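Serine-pyruvate aminotransferase (agxt) (Sulfolobus solfataricus, PDB 3ZRP) is a pyridoxal-5'-phosphate-dependent class-V aminotransferase that probably transfers the amino group of L-serine to pyruvate and may also act on alanine and glyoxylate. Local coordinates at residues V34-Y39 against Q251-F256; L44-G49 against R257-E262; R358-R361 against P366-F369. All coordinates share one frame; numbering follows the deposited sequence. Where two conformers were deposited one is given.

Interaction 1 (V34-Y39 against Q251-F256); sequences VEALAY and QLAEAF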
ATOM      1  N   VAL A  34      11.624  10.959  -6.981  1.00 31.25           N
ATOM      2  CA  VAL A  34      11.046  11.292  -8.287  1.00 32.69           C
ATOM      3  C   VAL A  34      11.781  10.532  -9.395  1.00 33.41           C
ATOM      4  O   VAL A  34      11.146   9.962 -10.281  1.00 30.93           O
ATOM      5  CB  VAL A  34      11.038  12.837  -8.531  1.00 35.07           C
ATOM      6  CG1 VAL A  34      10.743  13.155  -9.971  1.00 34.41           C
ATOM      7  CG2 VAL A  34      10.016  13.528  -7.597  1.00 35.13           C
ATOM      8  N   GLU A  35      13.117  10.496  -9.321  1.00 34.95           N
ATOM      9  CA  GLU A  35      13.923   9.784 -10.311  0.50 32.71           C
ATOM     10  C   GLU A  35      13.649   8.271 -10.280  1.00 31.57           C
ATOM     11  O   GLU A  35      13.584   7.621 -11.315  1.00 28.85           O
ATOM     12  CB  GLU A  35      15.411  10.096 -10.105  0.50 34.04           C
ATOM     13  CG  GLU A  35      15.832  11.511 -10.572  0.50 33.88           C
ATOM     14  CD  GLU A  35      17.223  11.951 -10.066  0.50 36.57           C
ATOM     15  OE1 GLU A  35      17.998  11.094  -9.591  0.50 35.09           O
ATOM     16  OE2 GLU A  35      17.545  13.161 -10.136  0.50 35.15           O
ATOM     17  N   ALA A  36      13.467   7.712  -9.083  1.00 28.71           N
ATOM     18  CA  ALA A  36      13.212   6.275  -8.961  1.00 29.67           C
ATOM     19  C   ALA A  36      11.830   5.944  -9.537  1.00 25.46           C
ATOM     20  O   ALA A  36      11.654   4.946 -10.242  1.00 27.86           O
ATOM     21  CB  ALA A  36      13.320   5.831  -7.484  1.00 24.37           C
ATOM     22  N   LEU A  37      10.863   6.812  -9.266  1.00 29.02           N
ATOM     23  CA  LEU A  37       9.513   6.653  -9.793  1.00 27.12           C
ATOM     24  C   LEU A  37       9.510   6.740 -11.312  1.00 30.45           C
ATOM     25  O   LEU A  37       8.936   5.883 -11.968  1.00 31.89           O
ATOM     26  CB  LEU A  37       8.551   7.679  -9.187  1.00 28.03           C
ATOM     27  CG  LEU A  37       7.078   7.609  -9.657  1.00 29.86           C
ATOM     28  CD1 LEU A  37       6.502   6.202  -9.582  1.00 24.69           C
ATOM     29  CD2 LEU A  37       6.175   8.567  -8.857  1.00 27.52           C
ATOM     30  N   ALA A  38      10.158   7.765 -11.867  1.00 31.29           N
ATOM     31  CA  ALA A  38      10.263   7.913 -13.325  1.00 28.25           C
ATOM     32  C   ALA A  38      10.916   6.692 -13.977  1.00 27.06           C
ATOM     33  O   ALA A  38      10.461   6.200 -15.024  1.00 28.85           O
ATOM     34  CB  ALA A  38      11.046   9.194 -13.690  1.00 33.58           C
ATOM     35  N   TYR A  39      11.986   6.216 -13.358  1.00 26.29           N
ATOM     36  CA  TYR A  39      12.692   5.055 -13.861  1.00 30.15           C
ATOM     37  C   TYR A  39      11.825   3.785 -13.837  1.00 29.35           C
ATOM     38  O   TYR A  39      11.850   2.978 -14.775  1.00 31.36           O
ATOM     39  CB  TYR A  39      14.008   4.857 -13.106  1.00 31.34           C
ATOM     40  CG  TYR A  39      14.845   3.752 -13.690  1.00 33.95           C
ATOM     41  CD1 TYR A  39      15.770   4.019 -14.721  1.00 32.61           C
ATOM     42  CD2 TYR A  39      14.694   2.435 -13.259  1.00 27.02           C
ATOM     43  CE1 TYR A  39      16.549   2.991 -15.273  1.00 38.16           C
ATOM     44  CE2 TYR A  39      15.458   1.412 -13.803  1.00 34.53           C
ATOM     45  CZ  TYR A  39      16.379   1.695 -14.816  1.00 38.16           C
ATOM     46  OH  TYR A  39      17.123   0.672 -15.354  1.00 43.19           O
ATOM     47  N   GLN A 251      13.301   0.359  -4.132  1.00 25.96           N
ATOM     48  CA  GLN A 251      13.619  -1.049  -4.373  1.00 28.41           C
ATOM     49  C   GLN A 251      13.163  -1.481  -5.778  1.00 25.16           C
ATOM     50  O   GLN A 251      13.918  -2.146  -6.506  1.00 24.15           O
ATOM     51  CB  GLN A 251      13.027  -1.947  -3.266  1.00 27.47           C
ATOM     52  CG  GLN A 251      13.691  -1.712  -1.905  1.00 28.65           C
ATOM     53  CD  GLN A 251      12.926  -2.281  -0.710  1.00 32.80           C
ATOM     54  OE1 GLN A 251      11.722  -2.089  -0.576  1.00 32.77           O
ATOM     55  NE2 GLN A 251      13.641  -2.951   0.185  1.00 34.80           N
ATOM     56  N   LEU A 252      11.943  -1.094  -6.157  1.00 26.53           N
ATOM     57  CA  LEU A 252      11.397  -1.393  -7.493  1.00 23.89           C
ATOM     58  C   LEU A 252      12.295  -0.852  -8.633  1.00 26.31           C
ATOM     59  O   LEU A 252      12.489  -1.532  -9.643  1.00 26.82           O
ATOM     60  CB  LEU A 252       9.933  -0.887  -7.661  1.00 23.59           C
ATOM     61  CG  LEU A 252       9.262  -1.195  -9.025  1.00 25.44           C
ATOM     62  CD1 LEU A 252       9.134  -2.722  -9.294  1.00 26.92           C
ATOM     63  CD2 LEU A 252       7.890  -0.518  -9.193  1.00 27.30           C
ATOM     64  N   ALA A 253      12.825   0.362  -8.483  1.00 26.34           N
ATOM     65  CA  ALA A 253      13.669   0.946  -9.558  1.00 25.29           C
ATOM     66  C   ALA A 253      14.951   0.124  -9.784  1.00 27.30           C
ATOM     67  O   ALA A 253      15.426  -0.053 -10.933  1.00 26.36           O
ATOM     68  CB  ALA A 253      14.010   2.403  -9.240  1.00 24.97           C
ATOM     69  N   GLU A 254      15.490  -0.378  -8.680  1.00 28.32           N
ATOM     70  CA  GLU A 254      16.650  -1.239  -8.696  1.00 28.27           C
ATOM     71  C   GLU A 254      16.317  -2.604  -9.304  1.00 30.44           C
ATOM     72  O   GLU A 254      17.122  -3.142 -10.058  1.00 30.31           O
ATOM     73  CB  GLU A 254      17.213  -1.398  -7.278  1.00 28.73           C
ATOM     74  CG  GLU A 254      18.473  -2.291  -7.159  1.00 37.02           C
ATOM     75  CD  GLU A 254      19.713  -1.758  -7.925  1.00 39.75           C
ATOM     76  OE1 GLU A 254      19.689  -0.627  -8.465  1.00 36.00           O
ATOM     77  OE2 GLU A 254      20.723  -2.490  -7.975  1.00 42.30           O
ATOM     78  N   ALA A 255      15.155  -3.181  -8.969  1.00 27.90           N
ATOM     79  CA  ALA A 255      14.724  -4.408  -9.662  1.00 26.59           C
ATOM     80  C   ALA A 255      14.672  -4.168 -11.173  1.00 27.10           C
ATOM     81  O   ALA A 255      15.184  -4.983 -11.959  1.00 28.35           O
ATOM     82  CB  ALA A 255      13.369  -4.907  -9.139  1.00 28.81           C
ATOM     83  N   PHE A 256      14.075  -3.057 -11.595  1.00 25.73           N
ATOM     84  CA  PHE A 256      14.004  -2.786 -13.028  1.00 27.21           C
ATOM     85  C   PHE A 256      15.393  -2.592 -13.675  1.00 32.01           C
ATOM     86  O   PHE A 256      15.583  -2.956 -14.853  1.00 30.91           O
ATOM     87  CB  PHE A 256      13.109  -1.578 -13.330  1.00 30.93           C
ATOM     88  CG  PHE A 256      11.638  -1.907 -13.431  1.00 29.21           C
ATOM     89  CD1 PHE A 256      11.181  -2.881 -14.329  1.00 29.50           C
ATOM     90  CD2 PHE A 256      10.704  -1.220 -12.650  1.00 29.85           C
ATOM     91  CE1 PHE A 256       9.815  -3.177 -14.428  1.00 28.87           C
ATOM     92  CE2 PHE A 256       9.338  -1.505 -12.752  1.00 27.86           C
ATOM     93  CZ  PHE A 256       8.895  -2.487 -13.636  1.00 27.10           C
TER
HETATM   94  O   HOH W   1      14.640  -0.431 -16.874  1.00 42.49           O
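A253 points its methyl at helix 31-48 and meets A36 there, CB to CB 3.9 Å; theirs is also the nearest CA pair of the two segments, 5.4 Å apart. The methyl of A253 also lies against the backbone of the other helix, 3.6 Å from A36 O. Alanine on both sides lets the axes of the two short segments approach to 8.5 Å at an angle of 45°. One turn further on, the ring of Y39 reaches across to the same alanine. CG stands anti to the backbone N (chi1 -174°), which carries the ring over to helix 246-262. There the CD2-CE2 side of the ring lies against the A253 backbone, with Y39 CE2 only 3.2 Å from A253 O. CE2 also meets the CB of F256 at 3.8 Å, and the two aromatic side chains run alongside each other, pointing opposite ways. Both helices belong to the α/β architecture of the fold-type I PLP enzymes, in which helices pack over a central, mostly parallel seven-stranded sheet. No direct hydrogen bond joins the segments; a water weakly bridges Y39 OH and F256 O. Putting an alanine in place of Y39 would probably open a gap beside A253 O and F256 CB and leave that water without its hydroxyl partner. Behind the contact, L252 and F256 rest on L199 of strand 197-202, fixing one helix against the sheet. L37, pointing away from the interface, packs on V229, M230 and A233 of helix 223-234. S40 OG hydrogen-bonds to A36 O, and A253 also touches S40.

Interaction 2 (L44-G49 against R257-E262); sequences LRYVMG and RLIEKE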
ATOM      1  N   LEU A  44       8.311  -0.318 -16.462  1.00 28.07           N
ATOM      2  CA  LEU A  44       7.017  -0.932 -16.747  0.60 28.07           C
ATOM      3  C   LEU A  44       6.751  -1.010 -18.248  1.00 27.67           C
ATOM      4  O   LEU A  44       6.334  -2.047 -18.745  1.00 27.77           O
ATOM      5  CB  LEU A  44       5.874  -0.201 -16.018  0.60 29.45           C
ATOM      6  CG  LEU A  44       4.530  -0.930 -15.840  0.60 27.96           C
ATOM      7  CD1 LEU A  44       4.653  -2.350 -15.266  0.60 28.59           C
ATOM      8  CD2 LEU A  44       3.597  -0.108 -14.964  0.60 29.26           C
ATOM      9  N   ARG A  45       6.999   0.087 -18.970  1.00 31.53           N
ATOM     10  CA  ARG A  45       6.836   0.073 -20.432  1.00 34.57           C
ATOM     11  C   ARG A  45       7.726  -0.985 -21.073  1.00 32.07           C
ATOM     12  O   ARG A  45       7.304  -1.708 -21.987  1.00 32.99           O
ATOM     13  CB  ARG A  45       7.142   1.442 -21.045  1.00 31.15           C
ATOM     14  CG  ARG A  45       6.106   2.516 -20.776  1.00 33.28           C
ATOM     15  CD  ARG A  45       6.175   3.590 -21.865  1.00 34.83           C
ATOM     16  NE  ARG A  45       5.476   4.828 -21.489  1.00 34.84           N
ATOM     17  CZ  ARG A  45       5.975   5.753 -20.683  1.00 33.83           C
ATOM     18  NH1 ARG A  45       7.175   5.597 -20.168  1.00 40.07           N
ATOM     19  NH2 ARG A  45       5.276   6.828 -20.390  1.00 35.03           N
ATOM     20  N   TYR A  46       8.963  -1.061 -20.590  1.00 32.48           N
ATOM     21  CA  TYR A  46       9.949  -2.011 -21.092  1.00 31.60           C
ATOM     22  C   TYR A  46       9.519  -3.480 -20.916  1.00 32.62           C
ATOM     23  O   TYR A  46       9.517  -4.252 -21.881  1.00 34.11           O
ATOM     24  CB  TYR A  46      11.327  -1.703 -20.463  1.00 32.42           C
ATOM     25  CG  TYR A  46      12.403  -2.703 -20.835  1.00 35.51           C
ATOM     26  CD1 TYR A  46      12.978  -2.707 -22.119  1.00 33.92           C
ATOM     27  CD2 TYR A  46      12.843  -3.647 -19.916  1.00 33.37           C
ATOM     28  CE1 TYR A  46      13.943  -3.648 -22.467  1.00 36.24           C
ATOM     29  CE2 TYR A  46      13.806  -4.587 -20.250  1.00 38.47           C
ATOM     30  CZ  TYR A  46      14.353  -4.578 -21.532  1.00 39.26           C
ATOM     31  OH  TYR A  46      15.312  -5.498 -21.850  1.00 38.95           O
ATOM     32  N   VAL A  47       9.119  -3.877 -19.702  1.00 31.00           N
ATOM     33  CA  VAL A  47       8.752  -5.276 -19.460  1.00 31.82           C
ATOM     34  C   VAL A  47       7.379  -5.656 -20.049  1.00 29.39           C
ATOM     35  O   VAL A  47       7.103  -6.838 -20.315  1.00 33.86           O
ATOM     36  CB  VAL A  47       8.824  -5.675 -17.950  1.00 31.13           C
ATOM     37  CG1 VAL A  47      10.220  -5.417 -17.383  1.00 31.70           C
ATOM     38  CG2 VAL A  47       7.756  -4.946 -17.126  1.00 34.60           C
ATOM     39  N   MET A  48       6.519  -4.672 -20.250  1.00 29.95           N
ATOM     40  CA  MET A  48       5.233  -4.939 -20.889  0.60 31.07           C
ATOM     41  C   MET A  48       5.250  -4.729 -22.405  1.00 35.13           C
ATOM     42  O   MET A  48       4.270  -5.011 -23.091  1.00 39.60           O
ATOM     43  CB  MET A  48       4.137  -4.134 -20.233  0.60 30.52           C
ATOM     44  CG  MET A  48       3.616  -4.841 -19.000  0.60 26.89           C
ATOM     45  SD  MET A  48       2.570  -3.753 -18.072  0.60 29.44           S
ATOM     46  CE  MET A  48       2.220  -4.745 -16.627  0.60 26.84           C
ATOM     47  N   GLY A  49       6.372  -4.249 -22.932  1.00 39.19           N
ATOM     48  CA  GLY A  49       6.519  -4.048 -24.374  1.00 41.71           C
ATOM     49  C   GLY A  49       5.552  -3.019 -24.905  1.00 39.65           C
ATOM     50  O   GLY A  49       4.585  -3.369 -25.570  1.00 44.77           O
ATOM     51  N   ARG A 257      16.341  -2.017 -12.926  1.00 30.82           N
ATOM     52  CA  ARG A 257      17.724  -1.851 -13.438  1.00 32.51           C
ATOM     53  C   ARG A 257      18.320  -3.228 -13.728  1.00 31.54           C
ATOM     54  O   ARG A 257      18.849  -3.461 -14.805  1.00 32.02           O
ATOM     55  CB  ARG A 257      18.612  -1.037 -12.481  1.00 35.65           C
ATOM     56  CG  ARG A 257      19.927  -0.489 -13.126  1.00 33.11           C
ATOM     57  CD  ARG A 257      20.885   0.139 -12.073  1.00 32.63           C
ATOM     58  NE  ARG A 257      21.266  -0.827 -11.034  1.00 36.82           N
ATOM     59  CZ  ARG A 257      22.215  -1.759 -11.168  1.00 40.82           C
ATOM     60  NH1 ARG A 257      22.911  -1.866 -12.303  1.00 41.33           N
ATOM     61  NH2 ARG A 257      22.476  -2.587 -10.161  1.00 41.10           N
ATOM     62  N   LEU A 258      18.178  -4.150 -12.773  1.00 29.72           N
ATOM     63  CA  LEU A 258      18.647  -5.527 -12.937  1.00 28.37           C
ATOM     64  C   LEU A 258      17.950  -6.291 -14.082  1.00 31.15           C
ATOM     65  O   LEU A 258      18.608  -7.045 -14.796  1.00 33.53           O
ATOM     66  CB  LEU A 258      18.537  -6.276 -11.618  1.00 31.85           C
ATOM     67  CG  LEU A 258      19.414  -5.669 -10.506  1.00 34.14           C
ATOM     68  CD1 LEU A 258      19.170  -6.361  -9.169  1.00 38.90           C
ATOM     69  CD2 LEU A 258      20.911  -5.693 -10.900  1.00 39.48           C
ATOM     70  N   ILE A 259      16.651  -6.060 -14.274  1.00 27.60           N
ATOM     71  CA  ILE A 259      15.878  -6.688 -15.360  1.00 29.98           C
ATOM     72  C   ILE A 259      16.371  -6.197 -16.721  1.00 31.99           C
ATOM     73  O   ILE A 259      16.575  -7.009 -17.637  1.00 34.41           O
ATOM     74  CB  ILE A 259      14.337  -6.462 -15.187  1.00 28.32           C
ATOM     75  CG1 ILE A 259      13.825  -7.235 -13.960  1.00 29.23           C
ATOM     76  CG2 ILE A 259      13.574  -6.873 -16.435  1.00 28.93           C
ATOM     77  CD1 ILE A 259      12.355  -6.941 -13.575  1.00 27.64           C
ATOM     78  N   GLU A 260      16.590  -4.891 -16.845  1.00 29.90           N
ATOM     79  CA  GLU A 260      17.087  -4.337 -18.106  0.60 35.79           C
ATOM     80  C   GLU A 260      18.514  -4.819 -18.378  1.00 34.82           C
ATOM     81  O   GLU A 260      18.857  -5.125 -19.515  1.00 38.41           O
ATOM     82  CB  GLU A 260      16.984  -2.807 -18.156  0.60 37.88           C
ATOM     83  CG  GLU A 260      17.283  -2.237 -19.570  0.60 46.75           C
ATOM     84  CD  GLU A 260      16.332  -1.120 -20.012  0.60 52.51           C
ATOM     85  OE1 GLU A 260      15.451  -0.705 -19.229  0.60 52.56           O
ATOM     86  OE2 GLU A 260      16.460  -0.661 -21.167  0.60 53.14           O
ATOM     87  N   LYS A 261      19.324  -4.922 -17.328  1.00 37.56           N
ATOM     88  CA  LYS A 261      20.684  -5.468 -17.448  1.00 37.57           C
ATOM     89  C   LYS A 261      20.694  -6.910 -17.994  1.00 43.13           C
ATOM     90  O   LYS A 261      21.450  -7.204 -18.931  1.00 43.14           O
ATOM     91  CB  LYS A 261      21.433  -5.365 -16.123  1.00 37.85           C
ATOM     92  CG  LYS A 261      22.848  -5.919 -16.140  1.00 43.68           C
ATOM     93  CD  LYS A 261      23.551  -5.629 -14.836  1.00 57.77           C
ATOM     94  CE  LYS A 261      24.104  -6.910 -14.259  1.00 62.49           C
ATOM     95  NZ  LYS A 261      25.539  -6.729 -13.954  1.00 62.05           N
ATOM     96  N   GLU A 262      19.858  -7.794 -17.440  1.00 36.18           N
ATOM     97  CA  GLU A 262      19.726  -9.150 -17.967  1.00 36.99           C
ATOM     98  C   GLU A 262      19.134  -9.150 -19.382  1.00 35.99           C
ATOM     99  O   GLU A 262      19.543  -9.948 -20.234  1.00 35.43           O
ATOM    100  CB  GLU A 262      18.892 -10.042 -17.028  1.00 37.41           C
ATOM    101  CG  GLU A 262      18.506 -11.394 -17.654  1.00 36.21           C
ATOM    102  CD  GLU A 262      17.882 -12.366 -16.688  1.00 36.68           C
ATOM    103  OE1 GLU A 262      17.203 -11.926 -15.752  1.00 36.48           O
ATOM    104  OE2 GLU A 262      18.051 -13.587 -16.881  1.00 39.53           O
TER
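V47 and I259 form the tight, buried half of this contact. V47 CG1 meets I259 CG2 at 3.8 Å, and the two branched side chains cross at about a right angle. I259 CG2 is the branch that reaches across, being anti to the backbone N while CG1 lies beside it. The same methyl touches the edge of the Y46 ring near CE2, but at 4.5 Å this is a looser approach. The axes of the two short segments are 10.7 Å apart here, at an angle of 41°, and larger side chains span the interval. Helix 31-48 is ending: G49, with positive phi (63°), closes it in a Schellman motif, while M48 and L44 lean on strand 197-202 of the central sheet of this fold-type I aminotransferase. Toward solvent the contact changes character. The exposed carboxylate of E260 lies flat over one face of the Y46 ring in one of its two conformers, so the stack is at best part-time. E260 CD then sits 4.1 Å above the ring centre, and the two planes are 6° from parallel. No hydrogen bond joins the segments here; the exposure and two conformers of E260 are consistent with a loosely held carboxylate. Y46 CE2 also lies 3.9 Å from E260 CA. The Y46 hydroxyl is hydrogen-bonded to I264 N, just beyond the end of helix 246-262.

Interaction 3 (R358-R361 against P366-F369); sequences RTLR and PIRF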
ATOM      1  N   ARG A 358      13.368 -36.545  -2.171  1.00 41.77           N
ATOM      2  CA  ARG A 358      13.628 -37.074  -0.825  1.00 48.71           C
ATOM      3  C   ARG A 358      12.502 -36.833   0.184  1.00 48.16           C
ATOM      4  O   ARG A 358      12.339 -37.597   1.149  1.00 54.10           O
ATOM      5  CB  ARG A 358      15.007 -36.667  -0.289  1.00 50.97           C
ATOM      6  CG  ARG A 358      15.332 -35.208  -0.286  1.00 57.61           C
ATOM      7  CD  ARG A 358      16.835 -35.063  -0.213  1.00 63.49           C
ATOM      8  NE  ARG A 358      17.236 -33.793   0.380  1.00 66.96           N
ATOM      9  CZ  ARG A 358      17.859 -32.816  -0.269  1.00 62.00           C
ATOM     10  NH1 ARG A 358      18.168 -32.953  -1.549  1.00 58.38           N
ATOM     11  NH2 ARG A 358      18.183 -31.702   0.378  1.00 56.79           N
ATOM     12  N   THR A 359      11.693 -35.808  -0.058  1.00 42.20           N
ATOM     13  CA  THR A 359      10.551 -35.556   0.801  1.00 42.26           C
ATOM     14  C   THR A 359       9.428 -36.581   0.527  1.00 45.72           C
ATOM     15  O   THR A 359       8.834 -37.131   1.466  1.00 47.20           O
ATOM     16  CB  THR A 359      10.058 -34.105   0.664  1.00 40.33           C
ATOM     17  OG1 THR A 359      11.165 -33.217   0.835  1.00 42.18           O
ATOM     18  CG2 THR A 359       8.993 -33.785   1.702  1.00 42.89           C
ATOM     19  N   LEU A 360       9.163 -36.848  -0.752  1.00 43.04           N
ATOM     20  CA  LEU A 360       8.098 -37.782  -1.140  1.00 42.90           C
ATOM     21  C   LEU A 360       8.444 -39.238  -0.782  1.00 48.59           C
ATOM     22  O   LEU A 360       7.551 -40.033  -0.464  1.00 52.95           O
ATOM     23  CB  LEU A 360       7.753 -37.639  -2.626  1.00 43.28           C
ATOM     24  CG  LEU A 360       7.160 -36.296  -3.061  1.00 43.14           C
ATOM     25  CD1 LEU A 360       6.669 -36.337  -4.510  1.00 44.77           C
ATOM     26  CD2 LEU A 360       6.049 -35.863  -2.134  1.00 39.25           C
ATOM     27  N   ARG A 361       9.739 -39.559  -0.842  1.00 48.57           N
ATOM     28  CA  ARG A 361      10.267 -40.859  -0.425  0.60 51.52           C
ATOM     29  C   ARG A 361       9.885 -41.159   1.026  1.00 53.30           C
ATOM     30  O   ARG A 361       9.352 -42.232   1.326  1.00 63.41           O
ATOM     31  CB  ARG A 361      11.789 -40.857  -0.592  0.60 50.76           C
ATOM     32  CG  ARG A 361      12.506 -42.200  -0.392  0.60 49.87           C
ATOM     33  CD  ARG A 361      13.647 -42.355  -1.404  0.60 51.48           C
ATOM     34  NE  ARG A 361      14.879 -42.917  -0.835  0.60 52.66           N
ATOM     35  CZ  ARG A 361      15.644 -43.827  -1.435  0.60 52.61           C
ATOM     36  NH1 ARG A 361      15.311 -44.325  -2.624  0.60 53.17           N
ATOM     37  NH2 ARG A 361      16.744 -44.256  -0.831  0.60 51.78           N
ATOM     38  N   PRO A 366       4.037 -42.646  -4.393  1.00 50.31           N
ATOM     39  CA  PRO A 366       4.578 -43.473  -5.476  1.00 51.43           C
ATOM     40  C   PRO A 366       5.350 -42.646  -6.508  1.00 49.28           C
ATOM     41  O   PRO A 366       4.747 -41.922  -7.311  1.00 53.71           O
ATOM     42  CB  PRO A 366       3.329 -44.115  -6.112  1.00 51.14           C
ATOM     43  CG  PRO A 366       2.145 -43.451  -5.477  1.00 52.21           C
ATOM     44  CD  PRO A 366       2.590 -42.838  -4.207  1.00 48.67           C
ATOM     45  N   ILE A 367       6.673 -42.748  -6.470  1.00 46.56           N
ATOM     46  CA  ILE A 367       7.527 -42.050  -7.421  1.00 45.18           C
ATOM     47  C   ILE A 367       8.652 -42.939  -7.939  1.00 50.01           C
ATOM     48  O   ILE A 367       8.964 -43.978  -7.345  1.00 50.99           O
ATOM     49  CB  ILE A 367       8.147 -40.763  -6.797  1.00 48.60           C
ATOM     50  CG1 ILE A 367       8.893 -41.093  -5.497  1.00 49.54           C
ATOM     51  CG2 ILE A 367       7.073 -39.720  -6.537  1.00 41.41           C
ATOM     52  CD1 ILE A 367       9.864 -40.004  -5.050  1.00 45.24           C
ATOM     53  N   ARG A 368       9.250 -42.518  -9.053  1.00 46.59           N
ATOM     54  CA  ARG A 368      10.380 -43.226  -9.642  0.60 48.37           C
ATOM     55  C   ARG A 368      11.705 -42.628  -9.145  1.00 49.36           C
ATOM     56  O   ARG A 368      12.191 -41.624  -9.686  1.00 51.25           O
ATOM     57  CB  ARG A 368      10.296 -43.187 -11.175  0.60 46.96           C
ATOM     58  CG  ARG A 368       8.937 -43.638 -11.731  0.60 47.54           C
ATOM     59  CD  ARG A 368       9.018 -44.050 -13.187  0.60 53.85           C
ATOM     60  NE  ARG A 368       8.842 -42.939 -14.124  0.60 54.22           N
ATOM     61  CZ  ARG A 368       7.684 -42.599 -14.687  0.60 53.16           C
ATOM     62  NH1 ARG A 368       6.568 -43.260 -14.393  0.60 47.01           N
ATOM     63  NH2 ARG A 368       7.647 -41.584 -15.543  0.60 52.49           N
ATOM     64  N   PHE A 369      12.287 -43.250  -8.115  1.00 49.38           N
ATOM     65  CA  PHE A 369      13.548 -42.781  -7.512  1.00 52.24           C
ATOM     66  C   PHE A 369      14.713 -42.754  -8.493  1.00 54.44           C
ATOM     67  O   PHE A 369      14.798 -43.584  -9.403  1.00 56.44           O
ATOM     68  CB  PHE A 369      13.946 -43.614  -6.291  1.00 62.05           C
ATOM     69  CG  PHE A 369      12.800 -43.986  -5.400  1.00 73.79           C
ATOM     70  CD1 PHE A 369      12.129 -43.026  -4.647  1.00 77.38           C
ATOM     71  CD2 PHE A 369      12.407 -45.316  -5.287  1.00 78.44           C
ATOM     72  CE1 PHE A 369      11.077 -43.391  -3.798  1.00 74.12           C
ATOM     73  CE2 PHE A 369      11.345 -45.688  -4.457  1.00 73.52           C
ATOM     74  CZ  PHE A 369      10.681 -44.724  -3.711  1.00 74.49           C
TER
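R361 runs its whole aliphatic chain past the ring of F369. The side chain sets off with CG anti to the backbone N (chi1 -172°), and bends at chi2 and chi3 keep it beside the phenyl group. CB comes first, 4.1 Å from F369 CE1, and CG closes to 3.9 Å from the same ring atom. CD makes the nearest approach, 3.6 Å from F369 CD1, with CE1 almost as near. At the tip, NH1 hangs over one face of the ring, displaced toward its rim and 3.8 Å from F369 CG. The guanidinium presents its edge, its plane 84° from that of the ring, so this is no flat stack. With R361 CZ 5.0 Å from the ring centroid, any cation-pi attraction is at most weak. R361 is exposed and modelled in two conformers, so its reach over the ring holds for one of them. On the opposite face of the F369 ring, over its centre, lies the carbonyl oxygen of I367. Deeper down, two apolar contacts close the buried floor. L360 CD1 meets I367 CG2 at 4.0 Å, and L360 CB meets I367 CD1 at the same distance, the side chains crossing at about a right angle. L360 packs further on V314 of helix 311-319, and I367 and F369 both touch E357. After helix 346-363 the chain turns back and lays an irregular segment along the last turns of that helix before entering helix 372-381, in the C-terminal region of this fold-type I aminotransferase.

In the fold
From the N terminus, helix 31-48 supplies the first segments of both interaction 1 and interaction 2. Each closes only when the chain reaches helix 246-262, after more than 200 residues that include all seven strands of the central sheet. The segments alternate along the sequence, so the two contacts cross rather than nest, pairing the two helices in the same N-to-C order. The centres of interactions 1 and 2 lie about 11 Å apart. The two form one continuous interface, F256 reaching from interaction 1 to L44 and V47 of interaction 2. Interaction 3 follows in series, closing a short local turn, helix 346-363 against the loop that leads on to helix 372-381. The nearest atoms of interactions 2 and 3 are about 25 Å apart.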